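Local coordinates for PTS system, lactose-specific IIBC components (Streptococcus pneumoniae, PDB 3NBM), which probably passes a phosphoryl group from the IIA protein to incoming lactose, as the IIB domain of a bacterial sugar phosphotransferase system, at residues 57-60 against 66-69; 46-51 against 71-76; 20-25 against 97-102; 16-21 against 60-65; 7-12 against 101-106. All coordinates share one frame; numbering follows the deposited sequence. Where two conformers were deposited one is given.

Interaction 1: residues 57-60 against 66-69; sequences IILA and YYRE
L59 and Y67 carry this contact between a strand and the start of the helix that follows it. Coming along the strand, I57 turns its side chain to the same face of the sheet as L59 and packs against I81 of strand 80-83 and M51. I58 points to the other face, while its backbone pairs with strand 7-13. At L59 the chain reaches the helix: its CA stands 7.5 Å from the CA of Y67, and the side chain spans the gap. CG lies anti to the carbonyl carbon (chi1 -64°) and CD1 extends straight on from CA, so this one methyl becomes the probe. It settles on the helix backbone itself, with L59 CD1 3.6 Å from Y67 CA and 4.2 Å from Y66 C. The same methyl is 4.0 Å from Y67 CB and sits at the edge of the tyrosine ring, near its plane. With CG anti to the backbone N (chi1 178°), the Y67 ring runs on past the methyl and offers it that edge. With A60 the strand gives way to the loop. The pair closes the first half of a beta-alpha-beta unit: strand 56-59, helix 67-74, strand 80-83. The Y67 ring continues the packing onto I81 and A83 of strand 80-83, and L59 pairs through its backbone with V82 of that strand.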
# COMPACT_ATOMS: atom_id res chain seq x y z
N ILE A 57 3.81 2.94 1.39
CA ILE A 57 2.40 3.21 1.69
C ILE A 57 1.72 3.44 0.37
O ILE A 57 2.16 4.22 -0.47
CB ILE A 57 2.21 4.40 2.66
CG1 ILE A 57 3.03 4.12 3.95
CG2 ILE A 57 0.73 4.61 2.95
CD1 ILE A 57 3.03 5.20 4.97
N ILE A 58 0.61 2.73 0.18
CA ILE A 58 -0.21 2.82 -1.02
C ILE A 58 -1.58 3.42 -0.67
O ILE A 58 -2.27 2.93 0.21
CB ILE A 58 -0.47 1.40 -1.64
CG1 ILE A 58 0.86 0.69 -1.97
CG2 ILE A 58 -1.39 1.51 -2.89
CD1 ILE A 58 0.73 -0.80 -2.28
N LEU A 59 -1.91 4.52 -1.34
CA LEU A 59 -3.19 5.17 -1.19
C LEU A 59 -4.19 4.53 -2.15
O LEU A 59 -3.95 4.48 -3.36
CB LEU A 59 -3.07 6.69 -1.46
CG LEU A 59 -2.18 7.45 -0.49
CD1 LEU A 59 -1.97 8.89 -1.01
CD2 LEU A 59 -2.80 7.47 0.88
N ALA A 60 -5.32 4.07 -1.61
CA ALA A 60 -6.44 3.61 -2.42
C ALA A 60 -7.05 4.81 -3.16
O ALA A 60 -6.82 5.98 -2.78
CB ALA A 60 -7.48 2.94 -1.57
N TYR A 66 -4.96 13.04 -0.73
CA TYR A 66 -3.95 13.24 0.31
C TYR A 66 -2.52 12.94 -0.15
O TYR A 66 -1.59 13.00 0.66
CB TYR A 66 -4.31 12.37 1.53
CG TYR A 66 -5.67 12.66 2.11
CD1 TYR A 66 -5.92 13.80 2.89
CD2 TYR A 66 -6.74 11.81 1.88
CE1 TYR A 66 -7.20 14.06 3.40
CE2 TYR A 66 -8.00 12.07 2.41
CZ TYR A 66 -8.23 13.19 3.16
OH TYR A 66 -9.47 13.46 3.69
N TYR A 67 -2.29 12.63 -1.42
CA TYR A 67 -0.98 12.26 -1.89
C TYR A 67 0.11 13.28 -1.56
O TYR A 67 1.15 12.92 -1.01
CB TYR A 67 -1.00 11.98 -3.39
CG TYR A 67 0.35 11.62 -3.96
CD1 TYR A 67 0.92 10.38 -3.73
CD2 TYR A 67 1.08 12.56 -4.66
CE1 TYR A 67 2.15 10.06 -4.28
CE2 TYR A 67 2.33 12.26 -5.14
CZ TYR A 67 2.84 11.00 -4.98
OH TYR A 67 4.09 10.71 -5.48
N ARG A 68 -0.08 14.54 -1.94
CA ARG A 68 0.96 15.55 -1.73
C ARG A 68 1.30 15.70 -0.27
O ARG A 68 2.49 15.78 0.09
CB ARG A 68 0.51 16.90 -2.32
N GLU A 69 0.29 15.79 0.59
CA GLU A 69 0.59 15.97 2.00
C GLU A 69 1.26 14.74 2.58
O GLU A 69 2.17 14.88 3.40
CB GLU A 69 -0.63 16.44 2.80
CG GLU A 69 -1.67 15.44 3.00
CD GLU A 69 -3.03 16.07 3.36
OE1 GLU A 69 -3.59 16.75 2.54
OE2 GLU A 69 -3.52 15.84 4.46

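Interaction 2: residues 46-51 against 71-76; sequences AHYDIM and KVDAER
Y48 and M51 (a selenomethionine) look across to D73 and A74, one loop turn set against the last part of a helix. Residues 48-50 take up helical backbone angles without regular helical bonds, held at one end by a weak bond from M51 N to H47 O. The backbones stay well separated, with CA atoms 8.5 Å apart for Y48 and D73, so side chains do the bridging. M51 supplies the apolar part. Its CG sits between the backbone N and the carbonyl carbon (chi1 60°), and a bend at chi3 turns the terminal methyl onto the helix, M51 CE lying 3.9 Å from D73 CB and 4.0 Å from A74 N. Beside it the polar part is indirect. One water donates to D73 OD2 at 2.7 Å and is bonded to H47 NE2 at 2.8 Å, lying in the plane of the imidazole; NE2 and OD2 themselves stay 5.0 Å apart. Y48 meets the same carboxylate oxygen, its CE1 edge 4.0 Å from D73 OD2, with ring and carboxylate planes 82° apart, while H47 CE1 lies over the rim of one face of the tyrosine. H47 is further fixed by a hydrogen bond between its ND1 and G45 N. In this alpha/beta domain with its parallel sheet, the connection from strand 37-43 to strand 56-59 must cross strand 7-13, and on its way it packs against helix 67-74.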
# COMPACT_ATOMS: atom_id res chain seq x y z
N ALA A 46 -5.51 7.27 10.84
CA ALA A 46 -5.03 6.42 11.94
C ALA A 46 -3.56 6.08 11.78
O ALA A 46 -3.02 5.32 12.56
CB ALA A 46 -5.86 5.13 12.06
N HIS A 47 -2.90 6.71 10.80
CA HIS A 47 -1.58 6.28 10.36
C HIS A 47 -0.42 7.17 10.82
O HIS A 47 0.73 6.83 10.56
CB HIS A 47 -1.55 6.19 8.85
CG HIS A 47 -1.64 7.53 8.21
ND1 HIS A 47 -2.79 8.27 8.18
CD2 HIS A 47 -0.66 8.31 7.71
CE1 HIS A 47 -2.53 9.44 7.62
NE2 HIS A 47 -1.24 9.48 7.33
N TYR A 48 -0.69 8.32 11.44
CA TYR A 48 0.38 9.30 11.62
C TYR A 48 1.51 8.82 12.49
O TYR A 48 2.64 9.21 12.24
CB TYR A 48 -0.20 10.62 12.14
CG TYR A 48 -1.10 11.30 11.17
CD1 TYR A 48 -0.62 11.80 9.98
CD2 TYR A 48 -2.45 11.51 11.45
CE1 TYR A 48 -1.43 12.46 9.10
CE2 TYR A 48 -3.29 12.15 10.56
CZ TYR A 48 -2.77 12.64 9.39
OH TYR A 48 -3.54 13.29 8.48
N ASP A 49 1.24 7.98 13.47
CA ASP A 49 2.30 7.47 14.34
C ASP A 49 2.87 6.15 13.88
O ASP A 49 4.00 5.83 14.23
CB ASP A 49 1.82 7.30 15.77
CG ASP A 49 1.58 8.62 16.47
OD1 ASP A 49 2.41 9.56 16.37
OD2 ASP A 49 0.54 8.74 17.10
N ILE A 50 2.10 5.34 13.14
CA ILE A 50 2.55 4.04 12.68
C ILE A 50 3.22 4.09 11.33
O ILE A 50 3.85 3.12 10.93
CB ILE A 50 1.43 2.98 12.64
CG1 ILE A 50 0.28 3.35 11.69
CG2 ILE A 50 0.89 2.73 14.05
CD1 ILE A 50 -0.68 2.21 11.36
N MSE A 51 3.11 5.19 10.61
CA MSE A 51 3.60 5.19 9.24
C MSE A 51 5.11 4.90 9.16
O MSE A 51 5.57 4.31 8.19
CB MSE A 51 3.21 6.48 8.50
CG MSE A 51 3.73 7.74 9.10
SE MSE A 51 3.12 9.34 8.10
CE MSE A 51 4.02 9.04 6.45
N LYS A 71 3.24 12.77 0.93
CA LYS A 71 4.65 12.82 0.48
C LYS A 71 5.48 13.71 1.38
O LYS A 71 6.63 13.38 1.70
CB LYS A 71 4.83 13.31 -0.96
CG LYS A 71 4.44 12.30 -1.99
CD LYS A 71 5.49 11.24 -2.20
CE LYS A 71 6.74 11.77 -2.92
NZ LYS A 71 7.87 10.80 -2.77
N VAL A 72 4.92 14.84 1.82
CA VAL A 72 5.66 15.70 2.75
C VAL A 72 5.88 14.96 4.06
O VAL A 72 6.99 14.94 4.58
CB VAL A 72 4.97 17.07 2.94
CG1 VAL A 72 5.74 17.89 3.98
CG2 VAL A 72 4.92 17.83 1.64
N ASP A 73 4.86 14.30 4.58
CA ASP A 73 5.00 13.52 5.83
C ASP A 73 6.03 12.41 5.70
O ASP A 73 6.78 12.11 6.69
CB ASP A 73 3.66 12.91 6.22
CG ASP A 73 2.65 13.94 6.62
OD1 ASP A 73 3.05 15.05 7.01
OD2 ASP A 73 1.43 13.62 6.59
N ALA A 74 6.16 11.83 4.52
CA ALA A 74 7.10 10.74 4.27
C ALA A 74 8.55 11.24 4.15
O ALA A 74 9.48 10.42 4.18
CB ALA A 74 6.71 9.99 3.00
N GLU A 75 8.77 12.55 3.98
CA GLU A 75 10.10 13.00 3.59
C GLU A 75 11.16 12.80 4.69
O GLU A 75 12.29 12.55 4.36
CB GLU A 75 10.08 14.43 3.00
CG GLU A 75 9.79 15.54 3.98
CD GLU A 75 9.55 16.89 3.32
OE1 GLU A 75 9.82 17.91 4.00
OE2 GLU A 75 9.11 16.95 2.14
N ARG A 76 10.79 12.87 5.97
CA ARG A 76 11.75 12.68 7.06
C ARG A 76 12.16 11.26 7.22
O ARG A 76 13.21 10.99 7.77
CB ARG A 76 11.16 13.18 8.40
O HOH W 1 0.12 11.44 5.83

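Interaction 3: residues 20-25 against 97-102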
# COMPACT_ATOMS: atom_id res chain seq x y z
N ALA A 20 -8.18 -3.28 2.49
CA ALA A 20 -7.97 -4.68 2.82
C ALA A 20 -7.95 -5.56 1.57
O ALA A 20 -7.28 -6.59 1.56
CB ALA A 20 -9.03 -5.18 3.80
N GLN A 21 -8.71 -5.19 0.53
CA GLN A 21 -8.75 -5.96 -0.71
C GLN A 21 -7.36 -6.02 -1.34
O GLN A 21 -6.91 -7.07 -1.80
CB GLN A 21 -9.73 -5.33 -1.71
CG GLN A 21 -11.16 -5.24 -1.21
CD GLN A 21 -12.00 -6.40 -1.70
OE1 GLN A 21 -11.46 -7.42 -2.13
NE2 GLN A 21 -13.33 -6.27 -1.61
N LEU A 22 -6.68 -4.88 -1.40
CA LEU A 22 -5.33 -4.86 -1.94
C LEU A 22 -4.32 -5.52 -0.99
O LEU A 22 -3.47 -6.28 -1.45
CB LEU A 22 -4.89 -3.46 -2.36
CG LEU A 22 -3.50 -3.41 -3.01
CD1 LEU A 22 -3.44 -4.28 -4.26
CD2 LEU A 22 -3.04 -1.99 -3.32
N ALA A 23 -4.41 -5.25 0.32
CA ALA A 23 -3.50 -5.93 1.26
C ALA A 23 -3.61 -7.44 1.13
O ALA A 23 -2.59 -8.15 1.13
CB ALA A 23 -3.76 -5.47 2.70
N ASN A 24 -4.83 -7.95 1.03
CA ASN A 24 -5.02 -9.38 0.88
C ASN A 24 -4.38 -9.92 -0.40
O ASN A 24 -3.75 -10.98 -0.38
CB ASN A 24 -6.49 -9.77 0.86
CG ASN A 24 -7.18 -9.57 2.20
OD1 ASN A 24 -6.53 -9.49 3.24
ND2 ASN A 24 -8.50 -9.52 2.18
N ALA A 25 -4.56 -9.21 -1.51
CA ALA A 25 -3.98 -9.63 -2.78
C ALA A 25 -2.46 -9.64 -2.71
O ALA A 25 -1.82 -10.58 -3.19
CB ALA A 25 -4.50 -8.74 -3.93
N SER A 97 -0.63 -11.94 -8.30
CA SER A 97 0.66 -11.79 -8.98
C SER A 97 0.89 -10.32 -9.39
O SER A 97 1.99 -9.80 -9.21
CB SER A 97 0.74 -12.72 -10.22
OG SER A 97 0.64 -14.08 -9.87
N LYS A 98 -0.13 -9.66 -9.95
CA LYS A 98 0.03 -8.26 -10.32
C LYS A 98 0.18 -7.37 -9.09
O LYS A 98 0.95 -6.40 -9.13
CB LYS A 98 -1.14 -7.77 -11.18
CG LYS A 98 -1.17 -8.43 -12.56
CD LYS A 98 -2.41 -8.05 -13.37
CE LYS A 98 -2.68 -9.07 -14.50
NZ LYS A 98 -3.13 -10.44 -14.01
N ALA A 99 -0.54 -7.68 -8.01
CA ALA A 99 -0.44 -6.88 -6.77
C ALA A 99 0.99 -6.95 -6.21
O ALA A 99 1.55 -5.93 -5.84
CB ALA A 99 -1.49 -7.35 -5.76
N LEU A 100 1.57 -8.15 -6.18
CA LEU A 100 2.93 -8.30 -5.68
C LEU A 100 3.93 -7.56 -6.58
O LEU A 100 4.83 -6.88 -6.13
CB LEU A 100 3.30 -9.79 -5.61
CG LEU A 100 4.72 -10.04 -5.12
CD1 LEU A 100 4.89 -9.61 -3.64
CD2 LEU A 100 5.09 -11.50 -5.30
N GLN A 101 3.77 -7.74 -7.89
CA GLN A 101 4.65 -7.04 -8.83
C GLN A 101 4.58 -5.52 -8.68
O GLN A 101 5.59 -4.85 -8.71
CB GLN A 101 4.32 -7.46 -10.25
CG GLN A 101 5.18 -6.86 -11.28
CD GLN A 101 4.63 -7.18 -12.65
OE1 GLN A 101 3.49 -6.79 -13.02
NE2 GLN A 101 5.44 -7.89 -13.43
N PHE A 102 3.38 -5.01 -8.46
CA PHE A 102 3.18 -3.59 -8.24
C PHE A 102 3.98 -3.11 -7.01
O PHE A 102 4.63 -2.08 -7.06
CB PHE A 102 1.69 -3.31 -8.05
CG PHE A 102 1.36 -1.87 -7.79
CD1 PHE A 102 1.11 -0.99 -8.83
CD2 PHE A 102 1.27 -1.39 -6.49
CE1 PHE A 102 0.78 0.33 -8.57
CE2 PHE A 102 0.94 -0.08 -6.26
CZ PHE A 102 0.69 0.76 -7.30
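L22 reaches from helix 18-33 to A99 of helix 96-105, and its path shows how the two helices meet. From CB, the side chain leaves with CG anti to the backbone N (chi1 -177°), which leans it along its own helix; neither CB nor CG comes close to segment 97-102. The branch at CG then splits the work. L22 CD1 swings over to the neighbouring helix and stops 3.9 Å from A99 CB. L22 CD2 drops instead to the sheet, 3.9 Å from I58 CG2, and touches V11 as well. One leucine thus wedges into the layer between two helices and the strands beneath them, part of the three-layer alpha/beta/alpha build, with strand order 2-1-3-4, shared with the low-molecular-weight tyrosine phosphatases; the first and last helices share one face of the parallel sheet. Y89 and L92 of helix 86-93 also touch L22. Next to the leucine methyl, A25 meets A99 directly, methyl to methyl, with A25 CB 3.8 Å from A99 CB. Both being alanines, the backbones can come together, and the CA atoms of A25 and A99 lie 6.0 Å apart. A99 CB thus rests against two carbons of the 20-25 segment, and I26 touches A99 as well. No hydrogen bond links the two segments. Further along its own helix, F102 packs on E88 and L92 of helix 86-93.

Interaction 4: residues 16-21 against 60-65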
# COMPACT_ATOMS: atom_id res chain seq x y z
N SER A 16 -13.78 2.57 3.93
CA SER A 16 -14.73 1.64 3.34
C SER A 16 -14.31 0.19 3.51
O SER A 16 -15.13 -0.71 3.37
CB SER A 16 -14.97 1.90 1.86
OG SER A 16 -13.82 1.58 1.08
N GLY A 17 -13.02 -0.01 3.75
CA GLY A 17 -12.45 -1.35 3.81
C GLY A 17 -11.83 -1.83 2.50
O GLY A 17 -11.29 -2.94 2.39
N THR A 18 -11.89 -0.99 1.48
CA THR A 18 -11.29 -1.33 0.22
C THR A 18 -9.78 -1.59 0.34
O THR A 18 -9.24 -2.39 -0.41
CB THR A 18 -11.61 -0.27 -0.85
OG1 THR A 18 -11.21 -0.75 -2.14
CG2 THR A 18 -10.95 1.06 -0.60
N SER A 19 -9.09 -0.92 1.28
CA SER A 19 -7.65 -1.14 1.46
C SER A 19 -7.31 -2.60 1.76
O SER A 19 -6.28 -3.12 1.33
CB SER A 19 -7.11 -0.22 2.56
OG SER A 19 -7.85 -0.32 3.74
N ALA A 20 -8.18 -3.28 2.49
CA ALA A 20 -7.97 -4.68 2.82
C ALA A 20 -7.95 -5.56 1.57
O ALA A 20 -7.28 -6.59 1.56
CB ALA A 20 -9.03 -5.18 3.80
N GLN A 21 -8.71 -5.19 0.53
CA GLN A 21 -8.75 -5.96 -0.71
C GLN A 21 -7.36 -6.02 -1.34
O GLN A 21 -6.91 -7.07 -1.80
CB GLN A 21 -9.73 -5.33 -1.71
CG GLN A 21 -11.16 -5.24 -1.21
CD GLN A 21 -12.00 -6.40 -1.70
OE1 GLN A 21 -11.46 -7.42 -2.13
NE2 GLN A 21 -13.33 -6.27 -1.61
N ALA A 60 -5.32 4.07 -1.61
CA ALA A 60 -6.44 3.61 -2.42
C ALA A 60 -7.05 4.81 -3.16
O ALA A 60 -6.82 5.98 -2.78
CB ALA A 60 -7.48 2.94 -1.57
N PRO A 61 -7.88 4.57 -4.19
CA PRO A 61 -8.39 5.66 -5.02
C PRO A 61 -9.07 6.77 -4.24
O PRO A 61 -8.87 7.94 -4.55
CB PRO A 61 -9.38 4.92 -5.93
CG PRO A 61 -8.71 3.59 -6.13
CD PRO A 61 -8.15 3.25 -4.78
N GLN A 62 -9.82 6.41 -3.22
CA GLN A 62 -10.62 7.40 -2.52
C GLN A 62 -9.88 8.28 -1.56
O GLN A 62 -10.45 9.21 -1.01
CB GLN A 62 -11.78 6.74 -1.87
CG GLN A 62 -12.75 6.28 -2.95
CD GLN A 62 -13.62 5.19 -2.47
OE1 GLN A 62 -13.14 4.11 -2.05
NE2 GLN A 62 -14.94 5.44 -2.54
N VAL A 63 -8.58 8.03 -1.38
CA VAL A 63 -7.70 8.92 -0.61
C VAL A 63 -6.57 9.51 -1.45
O VAL A 63 -5.61 10.05 -0.92
CB VAL A 63 -7.19 8.25 0.68
CG1 VAL A 63 -8.34 8.08 1.63
CG2 VAL A 63 -6.53 6.91 0.41
N ARG A 64 -6.74 9.51 -2.77
CA ARG A 64 -5.77 10.13 -3.68
C ARG A 64 -5.52 11.60 -3.39
O ARG A 64 -4.41 12.09 -3.58
CB ARG A 64 -6.22 9.96 -5.12
CG ARG A 64 -5.19 10.39 -6.15
CD ARG A 64 -5.47 9.83 -7.54
NE ARG A 64 -6.80 10.24 -8.04
CZ ARG A 64 -7.90 9.51 -8.03
NH1 ARG A 64 -7.91 8.23 -7.66
NH2 ARG A 64 -9.03 10.07 -8.45
N SER A 65 -6.53 12.32 -2.89
CA SER A 65 -6.39 13.74 -2.59
C SER A 65 -5.37 14.05 -1.50
O SER A 65 -4.97 15.22 -1.35
CB SER A 65 -7.73 14.31 -2.20
OG SER A 65 -8.15 13.85 -0.95
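T18 makes the inner contact, setting its methyl against both A60 and Q62. T18 CG2 stands 4.1 Å from A60 CB and 4.0 Å from Q62 OE1, so one carbon meets both a methyl and an amide oxygen. Q62 reaches over from the turn after strand 56-59, its chain extended beyond CG, crossing the threonine at a slant. Its OE1 also approaches S16 OG at 4.1 Å, too far for a hydrogen bond; across the two segments nothing is bonded, and the fit rests on van der Waals contact. T18 is turned for this by its first torsion: OG1 is anti to the backbone N (chi1 -170°), which leaves CG2 between N and the carbonyl carbon. Behind it S16 folds back, its OG accepting from T18 N at 3.2 Å with an angle of 157° at the hydrogen, an ST turn leading into helix 18-33. G17 between them has a positive phi, at which a CB would run into the carbonyl O of S16. Further out, T18 O is hydrogen-bonded to Y89 OH, and a backbone bond between A60 and L12 ties the second loop to strand 7-13. C13, touched by both T18 and A60, lies at the end of that strand. The strand-loop-helix run from C13 through S19 has the form of the phosphate-binding P-loop of lactose/cellobiose IIB proteins, in which C13 is probably the residue phosphorylated; residues 60-62 border that loop.

Interaction 5: residues 7-12 against 101-106; sequences LKVLVL and QFVLEH
V103 packs one methyl against both L7 and V9, and there the packing of helix 96-105 on strand 7-13 is tight. Both strand residues turn their side chains to the helix, and both meet the same methyl: L7 CD2 is 3.5 Å from V103 CG1, and V9 CG2 is 3.8 Å from it. The leucine and V103 run past one another in opposite senses, whereas V9 meets V103 at a slant. V103 puts CG1 there because that methyl is anti to its backbone N (chi1 163°). The main chains keep a layer's distance, the axes of strand and helix passing 10.8 Å apart at 111°, so the side chains fill the space. V37 and I58 from the strands alongside and I26 of helix 18-33 complete the buried surroundings. The fit slackens on the L104 side: L7 and L104 are both partly exposed, and their nearest carbons, L7 CD2 and L104 CD2, are 4.2 Å apart. Beyond that rim the helix finishes on a polar note of its own: H106 ND1 donates to F102 O at 2.8 Å, 164° at the hydrogen, which brings H106 CE1 over the rim of one face of the F102 ring. Across the two segments, however, every contact is carbon on carbon. With no bond to set direction, the joint between strand and final helix rests on shape and exclusion of water.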
# COMPACT_ATOMS: atom_id res chain seq x y z
N LEU A 7 9.80 -6.59 3.63
CA LEU A 7 9.20 -5.35 3.17
C LEU A 7 7.82 -5.17 3.80
O LEU A 7 6.99 -6.07 3.76
CB LEU A 7 9.09 -5.38 1.65
CG LEU A 7 8.68 -4.06 1.01
CD1 LEU A 7 9.79 -3.01 1.15
CD2 LEU A 7 8.33 -4.27 -0.47
N LYS A 8 7.59 -4.01 4.40
CA LYS A 8 6.34 -3.72 5.12
C LYS A 8 5.55 -2.68 4.31
O LYS A 8 6.03 -1.58 4.05
CB LYS A 8 6.62 -3.18 6.51
CG LYS A 8 7.57 -4.00 7.36
CD LYS A 8 7.08 -5.32 7.75
CE LYS A 8 8.01 -6.00 8.78
NZ LYS A 8 7.57 -7.38 9.22
N VAL A 9 4.33 -3.07 3.92
CA VAL A 9 3.45 -2.26 3.09
C VAL A 9 2.17 -1.94 3.87
O VAL A 9 1.58 -2.81 4.49
CB VAL A 9 3.08 -3.00 1.79
CG1 VAL A 9 2.22 -2.11 0.89
CG2 VAL A 9 4.35 -3.47 1.08
N LEU A 10 1.76 -0.68 3.82
CA LEU A 10 0.48 -0.23 4.39
C LEU A 10 -0.39 0.33 3.29
O LEU A 10 0.05 1.21 2.55
CB LEU A 10 0.72 0.82 5.48
CG LEU A 10 -0.53 1.38 6.17
CD1 LEU A 10 -1.28 0.31 6.95
CD2 LEU A 10 -0.10 2.51 7.11
N VAL A 11 -1.59 -0.23 3.13
CA VAL A 11 -2.58 0.27 2.18
C VAL A 11 -3.63 1.07 2.97
O VAL A 11 -4.19 0.55 3.92
CB VAL A 11 -3.26 -0.85 1.37
CG1 VAL A 11 -4.17 -0.27 0.28
CG2 VAL A 11 -2.24 -1.83 0.80
N LEU A 12 -3.87 2.32 2.56
CA LEU A 12 -4.81 3.18 3.26
C LEU A 12 -6.01 3.50 2.39
O LEU A 12 -5.87 3.78 1.20
CB LEU A 12 -4.13 4.51 3.68
CG LEU A 12 -2.99 4.35 4.70
CD1 LEU A 12 -2.31 5.71 4.93
CD2 LEU A 12 -3.48 3.70 6.00
N GLN A 101 3.77 -7.74 -7.89
CA GLN A 101 4.65 -7.04 -8.83
C GLN A 101 4.58 -5.52 -8.68
O GLN A 101 5.59 -4.85 -8.71
CB GLN A 101 4.32 -7.46 -10.25
CG GLN A 101 5.18 -6.86 -11.28
CD GLN A 101 4.63 -7.18 -12.65
OE1 GLN A 101 3.49 -6.79 -13.02
NE2 GLN A 101 5.44 -7.89 -13.43
N PHE A 102 3.38 -5.01 -8.46
CA PHE A 102 3.18 -3.59 -8.24
C PHE A 102 3.98 -3.11 -7.01
O PHE A 102 4.63 -2.08 -7.06
CB PHE A 102 1.69 -3.31 -8.05
CG PHE A 102 1.36 -1.87 -7.79
CD1 PHE A 102 1.11 -0.99 -8.83
CD2 PHE A 102 1.27 -1.39 -6.49
CE1 PHE A 102 0.78 0.33 -8.57
CE2 PHE A 102 0.94 -0.08 -6.26
CZ PHE A 102 0.69 0.76 -7.30
N VAL A 103 3.90 -3.85 -5.92
CA VAL A 103 4.64 -3.49 -4.71
C VAL A 103 6.14 -3.42 -5.01
O VAL A 103 6.81 -2.42 -4.73
CB VAL A 103 4.35 -4.49 -3.57
CG1 VAL A 103 5.42 -4.37 -2.47
CG2 VAL A 103 2.94 -4.28 -3.03
N LEU A 104 6.68 -4.48 -5.60
CA LEU A 104 8.12 -4.53 -5.80
C LEU A 104 8.58 -3.48 -6.83
O LEU A 104 9.68 -2.94 -6.69
CB LEU A 104 8.58 -5.97 -6.12
CG LEU A 104 8.46 -6.90 -4.88
CD1 LEU A 104 8.52 -8.36 -5.23
CD2 LEU A 104 9.55 -6.54 -3.84
N GLU A 105 7.76 -3.20 -7.84
CA GLU A 105 8.18 -2.21 -8.82
C GLU A 105 8.20 -0.81 -8.20
O GLU A 105 8.91 0.06 -8.71
CB GLU A 105 7.34 -2.28 -10.11
CG GLU A 105 7.70 -3.50 -10.94
CD GLU A 105 6.78 -3.79 -12.12
OE1 GLU A 105 5.74 -3.10 -12.30
OE2 GLU A 105 7.13 -4.73 -12.87
N HIS A 106 7.50 -0.62 -7.08
CA HIS A 106 7.52 0.64 -6.34
C HIS A 106 8.41 0.64 -5.12
O HIS A 106 8.35 1.58 -4.31
CB HIS A 106 6.09 1.03 -5.96
CG HIS A 106 5.28 1.45 -7.13
ND1 HIS A 106 4.60 0.55 -7.92
CD2 HIS A 106 5.12 2.66 -7.71
CE1 HIS A 106 4.01 1.20 -8.91
NE2 HIS A 106 4.31 2.48 -8.80

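From the N terminus, segment 7-12 of strand 7-13 opens the longest loop, closed by interaction 5 near the C terminus. Interactions 4 and 3 start on overlapping segments, 16-21 and 20-25, where helix 18-33 begins: 4 closes early, at 60-65, whereas 3 runs on to 97-102, sharing interaction 5's helix. Interaction 2 begins inside interaction 4 and ends beyond it, so the two cross; interaction 1, nested within interaction 2, begins on strand 56-59 and shares A60 with interaction 4. Interactions 3 and 5 tie helices to one face of the sheet, 1 packs helix 67-74 on the other, 2 sets the 46-51 loop against that helix, and 4 joins loops at the strands' C-terminal ends.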